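Predicted ancestral HMA domain of Pik-1 from Oryza spp. (Synthetic construct, PDB 7BNT) is a reconstructed ancestral form of the integrated HMA domain that in Pik-1 immune receptors binds blast fungus effectors, and probably binds them itself. Local coordinates at residues P13-S16 against D17-S21. Residues are numbered along the deposited sequence; the frame is centred on the assembly and turned at random.
Sequences PMAS and DKCRS
Ser-16 is the N-cap of helix 17-28, the first helix of this ferredoxin-like HMA fold, at the end of the loop that follows strand 6-11. Its OG accepts from Cys-19 N at 3.0 Å in a nearly straight bond (N-H...O 163°), serving a first-turn amide that has no residue four back within the helix to supply its carbonyl. A chi1 of 68° turns OG back toward the helix to meet that N-H. Ser-16 O meanwhile receives Arg-20 N at 3.0 Å, the opening i-to-i+4 bond. With an alanine here the OG is gone, and Cys-19 N would probably lose its capping acceptor, leaving the first turn more prone to fray. Cys-19, compact and apolar, points its CB toward the loop: the rigid ring of Pro-13 (CG 3.6 Å) and the small methyl of Ala-15 (CB 4.0 Å) pack against Cys-19 SG. Arg-20 NH1 donates to Arg-43 O, while Asp-17 OD1, an acid probably also favoured by the helix N-terminus, takes Arg-20 NH2 at 3.2 Å in a hydrogen-bonded salt bridge, almost in line with CG-OD1. Met-14, flexible enough to bend at chi2 and chi3, crosses the arginine chain and sets SD 3.7 Å from Arg-20 CD.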
loop_
_atom_site.group_PDB
_atom_site.type_symbol
_atom_site.label_atom_id
_atom_site.label_comp_id
_atom_site.label_asym_id
_atom_site.label_seq_id
_atom_site.Cartn_x
_atom_site.Cartn_y
_atom_site.Cartn_z
ATOM N N PRO B 13 8.795 3.182 -9.967
ATOM C CA PRO B 13 10.049 2.786 -10.584
ATOM C C PRO B 13 10.867 1.931 -9.616
ATOM O O PRO B 13 10.921 2.185 -8.408
ATOM C CB PRO B 13 10.704 4.136 -10.890
ATOM C CG PRO B 13 10.153 5.031 -9.804
ATOM C CD PRO B 13 8.703 4.635 -9.754
ATOM N N MET B 14 11.484 0.919 -10.205
ATOM C CA MET B 14 12.318 -0.058 -9.499
ATOM C C MET B 14 13.774 0.100 -9.929
ATOM O O MET B 14 14.508 -0.886 -9.871
ATOM C CB MET B 14 11.777 -1.452 -9.810
ATOM C CG MET B 14 10.366 -1.636 -9.273
ATOM S SD MET B 14 10.337 -1.725 -7.468
ATOM C CE MET B 14 10.797 -3.448 -7.247
ATOM N N ALA B 15 14.211 1.330 -10.192
ATOM C CA ALA B 15 15.608 1.589 -10.602
ATOM C C ALA B 15 16.542 1.051 -9.514
ATOM O O ALA B 15 17.642 0.557 -9.837
ATOM C CB ALA B 15 15.834 3.059 -10.862
ATOM N N SER B 16 16.155 1.219 -8.258
ATOM C CA SER B 16 16.962 0.835 -7.079
ATOM C C SER B 16 16.048 0.803 -5.862
ATOM O O SER B 16 14.957 1.389 -5.899
ATOM C CB SER B 16 18.114 1.785 -6.874
ATOM O OG SER B 16 17.633 3.064 -6.485
ATOM N N ASP B 17 16.533 0.187 -4.801
ATOM C CA ASP B 17 15.887 0.217 -3.467
ATOM C C ASP B 17 15.700 1.682 -3.038
ATOM O O ASP B 17 14.600 2.022 -2.582
ATOM C CB ASP B 17 16.685 -0.621 -2.469
ATOM C CG ASP B 17 16.047 -0.697 -1.102
ATOM O OD1 ASP B 17 14.874 -1.138 -1.027
ATOM O OD2 ASP B 17 16.718 -0.292 -0.126
ATOM N N LYS B 18 16.717 2.524 -3.204
ATOM C CA LYS B 18 16.678 3.964 -2.857
ATOM C C LYS B 18 15.595 4.679 -3.664
ATOM O O LYS B 18 14.858 5.481 -3.091
ATOM C CB LYS B 18 18.037 4.600 -3.141
ATOM C CG LYS B 18 18.040 6.118 -3.059
ATOM C CD LYS B 18 19.340 6.705 -2.589
ATOM C CE LYS B 18 19.292 8.216 -2.522
ATOM N NZ LYS B 18 20.476 8.768 -1.822
ATOM N N CYS B 19 15.491 4.405 -4.960
ATOM C CA CYS B 19 14.422 4.985 -5.803
ATOM C C CYS B 19 13.036 4.601 -5.252
ATOM O O CYS B 19 12.119 5.436 -5.160
ATOM C CB CYS B 19 14.614 4.463 -7.214
ATOM S SG CYS B 19 13.476 5.224 -8.383
ATOM N N ARG B 20 12.850 3.327 -4.960
ATOM C CA ARG B 20 11.565 2.834 -4.437
ATOM C C ARG B 20 11.281 3.524 -3.093
ATOM O O ARG B 20 10.136 3.959 -2.864
ATOM C CB ARG B 20 11.597 1.313 -4.350
ATOM C CG ARG B 20 10.284 0.720 -3.876
ATOM C CD ARG B 20 10.295 -0.795 -3.927
ATOM N NE ARG B 20 11.275 -1.320 -2.995
ATOM C CZ ARG B 20 11.494 -2.604 -2.751
ATOM N NH1 ARG B 20 10.816 -3.533 -3.393
ATOM N NH2 ARG B 20 12.419 -2.954 -1.872
ATOM N N SER B 21 12.303 3.690 -2.266
ATOM C CA SER B 21 12.179 4.401 -0.975
ATOM C C SER B 21 11.858 5.898 -1.165
ATOM O O SER B 21 11.053 6.436 -0.359
ATOM C CB SER B 21 13.418 4.184 -0.169
ATOM O OG SER B 21 13.480 2.838 0.301
#